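Local coordinates for protein esterase LipW (Mycobacterium marinum, PDB 3QH4) that probably hydrolyses ester substrates as an esterase of the alpha/beta-hydrolase fold, with strict selectivity for its substrate, at residues L98-L101 / D102-H105; C108-L111 / A112-R116; D138-E141 / V142-V146; A218-L221 / M222-Y226; T231-P234 / E235-P238. One frame throughout, in Å; residues are numbered along the deposited sequence. Where two conformers were deposited one is given.

Contact 1: L98-L101 / D102-H105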
# COMPACT_ATOMS: atom_id res chain seq x y z
N LEU A 98 -0.78 11.92 -0.11
CA LEU A 98 -0.43 12.07 -1.54
C LEU A 98 -1.06 10.98 -2.39
O LEU A 98 -1.40 9.90 -1.87
CB LEU A 98 1.08 11.99 -1.75
CG LEU A 98 1.97 12.90 -0.92
CD1 LEU A 98 3.44 12.55 -1.10
CD2 LEU A 98 1.65 14.31 -1.40
N GLY A 99 -1.17 11.25 -3.69
CA GLY A 99 -1.44 10.19 -4.65
C GLY A 99 -2.86 10.10 -5.17
O GLY A 99 -3.74 10.84 -4.75
N ASN A 100 -3.04 9.18 -6.11
CA ASN A 100 -4.31 8.96 -6.81
C ASN A 100 -4.17 7.62 -7.56
O ASN A 100 -3.29 6.82 -7.22
CB ASN A 100 -4.60 10.15 -7.76
CG ASN A 100 -3.51 10.31 -8.87
OD1 ASN A 100 -2.68 9.43 -9.08
ND2 ASN A 100 -3.53 11.46 -9.55
N LEU A 101 -5.01 7.36 -8.56
CA LEU A 101 -4.99 6.08 -9.27
C LEU A 101 -3.72 5.82 -10.10
O LEU A 101 -3.44 4.68 -10.48
CB LEU A 101 -6.25 5.93 -10.14
CG LEU A 101 -7.55 5.95 -9.33
CD1 LEU A 101 -8.77 5.96 -10.29
CD2 LEU A 101 -7.60 4.76 -8.32
N ASP A 102 -2.97 6.88 -10.40
CA ASP A 102 -1.74 6.74 -11.18
C ASP A 102 -0.51 6.38 -10.33
O ASP A 102 0.51 5.91 -10.85
CB ASP A 102 -1.47 8.04 -11.97
CG ASP A 102 -2.51 8.30 -13.05
OD1 ASP A 102 -3.04 7.35 -13.65
OD2 ASP A 102 -2.80 9.50 -13.33
N THR A 103 -0.61 6.60 -9.01
CA THR A 103 0.57 6.55 -8.14
C THR A 103 1.24 5.17 -8.18
O THR A 103 2.45 5.06 -8.48
CB THR A 103 0.21 6.90 -6.71
OG1 THR A 103 -0.39 8.22 -6.70
CG2 THR A 103 1.48 6.83 -5.82
N ASP A 104 0.46 4.14 -7.87
CA ASP A 104 0.93 2.77 -7.81
C ASP A 104 0.37 1.97 -8.99
O ASP A 104 0.13 0.76 -8.89
CB ASP A 104 0.48 2.12 -6.49
CG ASP A 104 1.32 2.57 -5.30
OD1 ASP A 104 2.36 3.23 -5.50
OD2 ASP A 104 0.95 2.18 -4.18
N HIS A 105 0.14 2.66 -10.11
CA HIS A 105 -0.36 1.97 -11.32
C HIS A 105 0.55 0.79 -11.73
O HIS A 105 0.05 -0.28 -12.04
CB HIS A 105 -0.49 3.02 -12.43
CG HIS A 105 -1.06 2.53 -13.72
ND1 HIS A 105 -2.39 2.18 -13.88
CD2 HIS A 105 -0.50 2.43 -14.95
CE1 HIS A 105 -2.60 1.83 -15.14
NE2 HIS A 105 -1.47 1.99 -15.81
O HOH W 1 -2.32 4.14 -7.28
O HOH W 2 -2.05 11.69 -11.98
O HOH W 3 -0.06 10.17 -8.73

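Contact 2: C108-L111 / A112-R116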
# COMPACT_ATOMS: atom_id res chain seq x y z
N CYS A 108 0.01 -2.19 -9.53
CA CYS A 108 -1.28 -2.83 -9.79
C CYS A 108 -1.18 -3.70 -11.04
O CYS A 108 -1.71 -4.82 -11.05
CB CYS A 108 -2.42 -1.79 -9.93
SG CYS A 108 -2.84 -1.04 -8.32
N LEU A 109 -0.52 -3.19 -12.08
CA LEU A 109 -0.37 -3.93 -13.32
C LEU A 109 0.40 -5.23 -13.06
O LEU A 109 0.08 -6.29 -13.62
CB LEU A 109 0.35 -3.11 -14.40
CG LEU A 109 -0.46 -1.92 -14.93
CD1 LEU A 109 0.50 -1.00 -15.66
CD2 LEU A 109 -1.64 -2.36 -15.84
N GLU A 110 1.43 -5.11 -12.23
CA GLU A 110 2.28 -6.26 -11.91
C GLU A 110 1.51 -7.30 -11.14
O GLU A 110 1.59 -8.50 -11.46
CB GLU A 110 3.58 -5.85 -11.21
CG GLU A 110 4.48 -4.91 -12.05
CD GLU A 110 5.09 -5.55 -13.29
OE1 GLU A 110 5.18 -6.80 -13.37
OE2 GLU A 110 5.48 -4.79 -14.19
N LEU A 111 0.73 -6.87 -10.14
CA LEU A 111 -0.09 -7.82 -9.37
C LEU A 111 -1.10 -8.54 -10.26
O LEU A 111 -1.19 -9.77 -10.23
CB LEU A 111 -0.84 -7.11 -8.24
CG LEU A 111 -0.00 -6.55 -7.09
CD1 LEU A 111 -0.91 -5.85 -6.07
CD2 LEU A 111 0.81 -7.66 -6.41
N ALA A 112 -1.84 -7.78 -11.07
CA ALA A 112 -2.89 -8.38 -11.90
C ALA A 112 -2.31 -9.45 -12.82
O ALA A 112 -2.82 -10.56 -12.90
CB ALA A 112 -3.60 -7.29 -12.73
N ARG A 113 -1.23 -9.10 -13.51
CA ARG A 113 -0.66 -9.96 -14.53
C ARG A 113 -0.01 -11.20 -13.90
O ARG A 113 -0.27 -12.35 -14.32
CB ARG A 113 0.39 -9.19 -15.33
CG ARG A 113 1.15 -10.07 -16.32
CD ARG A 113 2.04 -9.22 -17.21
NE ARG A 113 3.18 -8.67 -16.47
CZ ARG A 113 4.34 -9.28 -16.29
NH1 ARG A 113 4.53 -10.52 -16.76
NH2 ARG A 113 5.30 -8.67 -15.60
N ARG A 114 0.80 -10.96 -12.88
CA ARG A 114 1.57 -12.06 -12.30
C ARG A 114 0.75 -13.02 -11.44
O ARG A 114 1.04 -14.24 -11.42
CB ARG A 114 2.76 -11.52 -11.51
CG ARG A 114 3.82 -10.81 -12.41
CD ARG A 114 4.92 -10.29 -11.51
NE ARG A 114 5.72 -9.26 -12.17
CZ ARG A 114 7.03 -9.35 -12.37
NH1 ARG A 114 7.69 -10.46 -12.01
NH2 ARG A 114 7.69 -8.33 -12.92
N ALA A 115 -0.25 -12.49 -10.75
CA ALA A 115 -1.12 -13.34 -9.92
C ALA A 115 -2.33 -13.85 -10.70
O ALA A 115 -3.12 -14.60 -10.15
CB ALA A 115 -1.60 -12.55 -8.71
N ARG A 116 -2.49 -13.41 -11.96
CA ARG A 116 -3.65 -13.78 -12.80
C ARG A 116 -4.96 -13.45 -12.09
O ARG A 116 -5.72 -14.32 -11.74
CB ARG A 116 -3.60 -15.27 -13.21
CG ARG A 116 -2.30 -15.61 -13.95
CD ARG A 116 -2.20 -17.09 -14.43
NE ARG A 116 -2.21 -18.06 -13.33
CZ ARG A 116 -1.26 -18.21 -12.40
NH1 ARG A 116 -0.15 -17.46 -12.37
NH2 ARG A 116 -1.43 -19.15 -11.46
O HOH W 4 2.16 -6.25 -15.76
O HOH W 5 7.84 -5.58 -14.95

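Contact 3: D138-E141 / V142-V146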
# COMPACT_ATOMS: atom_id res chain seq x y z
N ASP A 138 -13.51 5.02 2.68
CA ASP A 138 -13.51 4.88 1.22
C ASP A 138 -13.11 3.46 0.83
O ASP A 138 -13.73 2.85 -0.04
CB ASP A 138 -12.54 5.88 0.57
CG ASP A 138 -13.02 7.33 0.71
OD1 ASP A 138 -14.17 7.55 1.13
OD2 ASP A 138 -12.23 8.23 0.38
N ALA A 139 -12.04 2.95 1.44
CA ALA A 139 -11.63 1.56 1.14
C ALA A 139 -12.75 0.55 1.43
O ALA A 139 -12.96 -0.40 0.67
CB ALA A 139 -10.37 1.19 1.94
N ILE A 140 -13.45 0.76 2.54
CA ILE A 140 -14.55 -0.14 2.94
C ILE A 140 -15.67 -0.08 1.92
O ILE A 140 -16.23 -1.10 1.53
CB ILE A 140 -15.06 0.19 4.37
CG1 ILE A 140 -13.99 -0.28 5.39
CG2 ILE A 140 -16.45 -0.45 4.62
CD1 ILE A 140 -14.17 0.22 6.84
N GLU A 141 -15.96 1.14 1.48
CA GLU A 141 -17.00 1.37 0.49
C GLU A 141 -16.67 0.59 -0.79
O GLU A 141 -17.55 -0.08 -1.36
CB GLU A 141 -17.12 2.87 0.21
CG GLU A 141 -18.25 3.25 -0.72
CD GLU A 141 -19.59 3.48 -0.01
OE1 GLU A 141 -19.76 3.09 1.18
OE2 GLU A 141 -20.49 4.05 -0.66
N VAL A 142 -15.40 0.66 -1.21
CA VAL A 142 -14.99 -0.04 -2.43
C VAL A 142 -15.06 -1.54 -2.24
O VAL A 142 -15.61 -2.25 -3.08
CB VAL A 142 -13.60 0.40 -2.95
CG1 VAL A 142 -13.15 -0.48 -4.15
CG2 VAL A 142 -13.68 1.87 -3.36
N LEU A 143 -14.55 -2.04 -1.12
CA LEU A 143 -14.59 -3.48 -0.88
C LEU A 143 -16.04 -4.02 -0.88
O LEU A 143 -16.32 -5.06 -1.48
CB LEU A 143 -13.88 -3.86 0.42
CG LEU A 143 -13.81 -5.38 0.66
CD1 LEU A 143 -12.45 -5.68 1.28
CD2 LEU A 143 -14.95 -5.84 1.54
N THR A 144 -16.96 -3.31 -0.21
CA THR A 144 -18.38 -3.72 -0.18
C THR A 144 -18.98 -3.77 -1.60
O THR A 144 -19.74 -4.68 -1.94
CB THR A 144 -19.20 -2.76 0.74
OG1 THR A 144 -18.67 -2.86 2.06
CG2 THR A 144 -20.70 -3.14 0.77
N TRP A 145 -18.61 -2.78 -2.41
CA TRP A 145 -19.09 -2.65 -3.78
C TRP A 145 -18.55 -3.78 -4.66
O TRP A 145 -19.28 -4.34 -5.49
CB TRP A 145 -18.68 -1.28 -4.30
CG TRP A 145 -18.97 -0.98 -5.72
CD1 TRP A 145 -20.12 -0.42 -6.23
CD2 TRP A 145 -18.07 -1.12 -6.83
NE1 TRP A 145 -19.99 -0.22 -7.58
CE2 TRP A 145 -18.75 -0.63 -7.98
CE3 TRP A 145 -16.75 -1.58 -6.97
CZ2 TRP A 145 -18.16 -0.62 -9.25
CZ3 TRP A 145 -16.18 -1.57 -8.22
CH2 TRP A 145 -16.87 -1.09 -9.34
N VAL A 146 -17.28 -4.14 -4.47
CA VAL A 146 -16.65 -5.24 -5.19
C VAL A 146 -17.42 -6.53 -4.94
O VAL A 146 -17.73 -7.26 -5.87
CB VAL A 146 -15.15 -5.37 -4.79
CG1 VAL A 146 -14.57 -6.70 -5.20
CG2 VAL A 146 -14.38 -4.19 -5.37

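Contact 4: A218-L221 / M222-Y226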
# COMPACT_ATOMS: atom_id res chain seq x y z
N ALA A 218 9.56 12.46 8.46
CA ALA A 218 8.32 12.48 7.69
C ALA A 218 7.26 11.55 8.30
O ALA A 218 6.08 11.86 8.26
CB ALA A 218 8.58 12.09 6.22
N ALA A 219 7.68 10.42 8.86
CA ALA A 219 6.72 9.47 9.42
C ALA A 219 5.98 10.11 10.61
O ALA A 219 4.76 9.93 10.78
CB ALA A 219 7.42 8.17 9.79
N SER A 220 6.72 10.89 11.40
CA SER A 220 6.10 11.60 12.52
C SER A 220 5.04 12.61 12.04
O SER A 220 3.90 12.63 12.56
CB SER A 220 7.14 12.30 13.38
OG SER A 220 6.48 13.07 14.36
N LEU A 221 5.41 13.43 11.06
CA LEU A 221 4.46 14.39 10.45
C LEU A 221 3.26 13.66 9.84
O LEU A 221 2.12 14.10 10.00
CB LEU A 221 5.14 15.22 9.36
CG LEU A 221 5.86 16.50 9.79
CD1 LEU A 221 6.77 16.23 10.93
CD2 LEU A 221 6.65 17.08 8.61
N MET A 222 3.55 12.56 9.13
CA MET A 222 2.52 11.74 8.49
C MET A 222 1.42 11.35 9.48
O MET A 222 0.24 11.53 9.20
CB MET A 222 3.18 10.47 7.88
CG MET A 222 2.19 9.47 7.31
SD MET A 222 3.05 7.93 6.95
CE MET A 222 3.43 7.32 8.60
N TRP A 223 1.82 10.80 10.63
CA TRP A 223 0.86 10.34 11.63
C TRP A 223 0.09 11.55 12.16
O TRP A 223 -1.14 11.47 12.42
CB TRP A 223 1.53 9.56 12.76
CG TRP A 223 1.77 8.14 12.38
CD1 TRP A 223 2.98 7.52 12.15
CD2 TRP A 223 0.76 7.16 12.19
NE1 TRP A 223 2.76 6.20 11.81
CE2 TRP A 223 1.41 5.95 11.84
CE3 TRP A 223 -0.64 7.18 12.29
CZ2 TRP A 223 0.70 4.76 11.59
CZ3 TRP A 223 -1.35 5.99 12.03
CH2 TRP A 223 -0.67 4.80 11.68
N ARG A 224 0.79 12.68 12.30
CA ARG A 224 0.07 13.88 12.81
C ARG A 224 -1.02 14.35 11.85
O ARG A 224 -2.15 14.65 12.29
CB ARG A 224 1.04 15.03 13.18
CG ARG A 224 1.80 14.75 14.48
CD ARG A 224 2.17 16.04 15.21
NE ARG A 224 3.05 16.88 14.43
CZ ARG A 224 4.37 16.73 14.37
NH1 ARG A 224 4.98 15.75 15.03
NH2 ARG A 224 5.09 17.57 13.63
N HIS A 225 -0.72 14.40 10.54
CA HIS A 225 -1.71 14.87 9.56
C HIS A 225 -2.92 13.93 9.50
O HIS A 225 -4.05 14.38 9.37
CB HIS A 225 -1.17 14.91 8.12
CG HIS A 225 0.03 15.77 7.94
ND1 HIS A 225 0.16 17.02 8.49
CD2 HIS A 225 1.16 15.56 7.21
CE1 HIS A 225 1.33 17.54 8.15
NE2 HIS A 225 1.95 16.67 7.38
N TYR A 226 -2.63 12.63 9.57
CA TYR A 226 -3.63 11.58 9.44
C TYR A 226 -4.55 11.53 10.65
O TYR A 226 -5.77 11.41 10.49
CB TYR A 226 -2.92 10.23 9.32
CG TYR A 226 -3.84 9.08 9.04
CD1 TYR A 226 -4.76 9.14 7.99
CD2 TYR A 226 -3.80 7.93 9.81
CE1 TYR A 226 -5.62 8.08 7.71
CE2 TYR A 226 -4.64 6.86 9.54
CZ TYR A 226 -5.53 6.93 8.47
OH TYR A 226 -6.34 5.84 8.21

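Contact 5: T231-P234 / E235-P238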
# COMPACT_ATOMS: atom_id res chain seq x y z
N THR A 231 -6.90 10.50 19.26
CA THR A 231 -6.02 9.63 20.03
C THR A 231 -5.83 8.33 19.23
O THR A 231 -6.82 7.75 18.75
CB THR A 231 -6.60 9.37 21.42
OG1 THR A 231 -6.80 10.64 22.06
CG2 THR A 231 -5.59 8.59 22.25
N PRO A 232 -4.58 7.88 19.06
CA PRO A 232 -4.41 6.63 18.32
C PRO A 232 -5.07 5.46 19.01
O PRO A 232 -5.14 5.43 20.23
CB PRO A 232 -2.90 6.39 18.30
CG PRO A 232 -2.29 7.41 19.14
CD PRO A 232 -3.30 8.49 19.45
N SER A 233 -5.54 4.50 18.21
CA SER A 233 -6.22 3.32 18.72
C SER A 233 -5.94 2.18 17.75
O SER A 233 -5.38 2.42 16.68
CB SER A 233 -7.72 3.59 18.76
OG SER A 233 -8.18 3.69 17.44
N PRO A 234 -6.32 0.94 18.11
CA PRO A 234 -6.12 -0.17 17.15
C PRO A 234 -6.88 0.03 15.85
O PRO A 234 -6.47 -0.51 14.80
CB PRO A 234 -6.65 -1.40 17.92
CG PRO A 234 -6.37 -1.05 19.35
CD PRO A 234 -6.71 0.44 19.44
N GLU A 235 -7.95 0.82 15.90
CA GLU A 235 -8.75 1.13 14.70
C GLU A 235 -8.04 2.06 13.71
O GLU A 235 -8.21 1.91 12.50
CB GLU A 235 -10.13 1.68 15.05
CG GLU A 235 -11.05 0.63 15.76
CD GLU A 235 -10.61 0.30 17.18
OE1 GLU A 235 -10.24 1.22 17.94
OE2 GLU A 235 -10.64 -0.89 17.54
N SER A 236 -7.23 2.99 14.21
CA SER A 236 -6.47 3.85 13.29
C SER A 236 -5.05 3.36 13.04
O SER A 236 -4.42 3.72 12.05
CB SER A 236 -6.43 5.30 13.81
OG SER A 236 -6.07 5.35 15.19
N VAL A 237 -4.55 2.52 13.95
CA VAL A 237 -3.13 2.13 13.98
C VAL A 237 -3.08 0.62 14.11
O VAL A 237 -3.17 0.09 15.22
CB VAL A 237 -2.41 2.76 15.19
CG1 VAL A 237 -0.90 2.44 15.16
CG2 VAL A 237 -2.63 4.35 15.23
N PRO A 238 -2.95 -0.10 12.99
CA PRO A 238 -3.03 -1.56 13.08
C PRO A 238 -2.01 -2.19 14.04
O PRO A 238 -2.33 -3.21 14.70
CB PRO A 238 -2.83 -2.02 11.62
CG PRO A 238 -3.36 -0.89 10.81
CD PRO A 238 -2.91 0.35 11.59
O HOH W 6 -7.82 6.54 16.71

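Contact 1: L98-L101 / D102-H105
The side chain of Asn100 leans across the start of the segment 102-105, its amide overlapping the backbone NH and CB of Asp102. OD1 takes the hydrogen of Asp102 N at 2.9 Å, a residue-i to i+2 bond that makes an Asx turn; the donor stands above the plane of the amide carbonyl, 48° out of it. CG lies between the backbone N and the carbonyl carbon (chi1 62°), which folds the amide back over the following residues. Its plane and that of the Asp102 carboxylate are perpendicular, and one water joins ND2 to Asp102 OD2.

Thr103 answers from one residue further on. Its OG1 accepts Asn100 N at 2.9 Å, while Thr103 N returns a bond of 3.2 Å to Asn100 O, so the two residues are tied in both directions. A second water donates to Asn100 OD1 and accepts from Thr103 OG1. The hydroxyl also rests on Gly99, with Thr103 OG1 3.0 Å from Gly99 CA, an approach made possible by the missing side chain. A type I turn from Asp102 to His105 then leads into helix 105-115.

The loop follows strand 85-91 and the region where relatives carry the HGGG motif of the oxyanion hole; Asp104 bonds Ala93 N and Tyr90 OH, and Asp102 forms a salt bridge with Arg76. Chemically, OD1 of Asn100 receives a backbone NH and a water while ND2 donates to another water, which fixes the amide's rotation, and the Arg76 contact probably keeps Asp102 ionised.

Contact 2: C108-L111 / A112-R116
A single carboxylate oxygen, Glu110 OE1, collects three N-H groups from two successive arginines one turn further along the helix. Arg114 comes side-on, with NE at 2.8 Å and NH2 at 3.0 Å from OE1, and the oxygen lies in the guanidinium plane. Arg113 adds NH2 at 2.9 Å from the same OE1, on its syn side, whereas Arg114 NE uses the anti side.

Glu110 bends at chi2 (-67°), which carries its carboxylate alongside both arginines. Arg114 stays extended from CG to NE, but Arg113 has to turn at chi3, and its guanidinium ends up 88° from the carboxylate plane. A water accepts from Arg113 NE and donates a weak bond to Leu109 O. Beneath the charges run ordinary helical bonds such as Ala112 N to Cys108 O at 3.0 Å.

Helix 105-115 is the crossover of a beta-alpha-beta unit: Cys108, Leu111 and Ala112 pack on Val119 of strand 118-122, and Arg114 reaches Gln301 of helix 298-315. Glu110 OE2 takes a water and a salt bridge from Arg106. With both oxygens engaged by arginines, the buried carboxylate is probably ionised, its charge probably balanced by the surrounding arginines, which it helps to position.

Contact 3: D138-E141 / V142-V146
Thr144 turns its OG1 beside its own backbone N, anti to the carbonyl carbon (chi1 -61°), and this swings the hydroxyl back along the helix to Ile140 O. The methyl CG2 of Ile140, which lies anti to the backbone N, is placed 4.2 Å from Thr144 OG1, and the two side chains pass at a slant.

Ile140 O therefore accepts twice. Thr144 N donates to it at 2.9 Å, tilted by 20° from the carbonyl plane, and Thr144 OG1 adds a longer bond of 3.1 Å to Ile140 O from above that plane. Similar i+4 bonds run on either side, with Leu143 N 2.9 Å from Ala139 O and Trp145 N 3.1 Å from Glu141 O. Val142 lays CG2 against the backbone at Asp138 O, 3.5 Å away.

Helix 134-148 packs on the sheet: Val142 meets Val73, Val75, Val120 and Val122, while Trp145 lies on strands 59-66 and 72-79. Ala139, Ile140 and Leu143 touch Leu175 of helix 167-181, and Asp138 pairs with Arg125. The exposed Thr144 thus spends its hydroxyl proton within the helix, on a carbonyl that keeps its regular backbone bond.

Contact 4: A218-L221 / M222-Y226
Leu221 O receives the backbone hydrogen of His225 N at 2.9 Å and at the same time sits over one face of the His225 imidazole, 3.2 Å above its plane and displaced toward the rim. CG of His225 lies beside its own backbone N (chi1 -58°), which folds the ring back over that carbonyl. NE2 of the ring is satisfied by a hydrogen bond to Phe29 O.

The other carbonyls of 218-221 are satisfied in the same i+4 pattern: Ala218 O by Met222 N at 2.8 Å, Ala219 O by Trp223 N at 3.1 Å, and Ser220 O by Arg224 N, also at 3.1 Å. At the start of the helix Ala218 N gives its hydrogen to OD1 of Asp215, the residue just ahead of it. Helix 216-227 belongs to the insertion between strands 189-193 and 250-255, which in relatives of this hydrolase family contributes to the cap over the active site. Met222 indeed lies near the probable Ser-His-Asp triad without touching it.

Around these backbone bonds the side chains make looser contacts. Met222 bends at chi3 (69°) and brings CE to 4.2 Å from Ala219 CB. The indole of Trp223 approaches Ala219 O obliquely through CD1. Arg224 spreads its guanidinium with one face toward Ser220 O, and its NH2 comes within 3.5 Å of Leu221 CD1.

Contact 5: T231-P234 / E235-P238
Ser233 and Ser236 face each other round a tight turn, and both hydroxyls occupy the position between backbone N and carbonyl carbon, with chi1 at 68° and 48°. That shared conformation brings each OG back toward the chain. Ser236 OG accepts Ser233 N at 3.2 Å, and in return Ser236 N makes two weak bonds, one to Ser233 O and one to Ser233 OG. A water clasped by both hydroxyls, 2.6 Å from Ser236 OG, donates to Thr231 O and so draws the incoming chain into the same cluster.

Ser233 O is also the acceptor for Val237 N at 2.9 Å, an i+4 bond. Pro234, Glu235 and Ser236 have helix-like backbone angles, so the chain makes one helix-like turn here. Glu235 bends sharply at chi2 (71°) and folds its carboxylate alongside the Pro234 ring, OE2 being 4.0 Å from Pro234 CB; Ser233 OG may donate a weak bond to Glu235 OE1, though its proton has another acceptor within reach. Val237 sets CG2 anti to its carbonyl carbon, and this methyl packs against Pro232 CB at 3.7 Å. A CA-H...O contact from Pro234 CA to Val237 O, at 3.5 Å, adds to the closure.

The loop joins helix 216-227 to strand 250-255. Val237 lies on Trp223 and Ser236 on Leu227, both of helix 216-227, whereas Pro238 rests on Thr170 and Ala173 of helix 167-181, placing the turn against two helices.

Overall arrangement
The five contacts follow one another along the chain. Contact 1 shapes the loop that runs straight into the helix of contact 2, their centres about 16 Å apart. Contact 3 stands apart from both on another helix, its nearest atoms about 8 Å from contact 1 and about 11 Å from contact 2. Contacts 4 and 5 are joined directly: Trp223 CZ3 packs 3.8 Å from Val237 CG2, with the centres about 14 Å apart. Contact 2 lies across the centre of the chain from both, about 31 Å between centres in each case. Met222 of contact 4 lies near the probable catalytic triad without touching it, and Leu111 of contact 2 likewise lies near, without touching, the presumed nucleophile elbow.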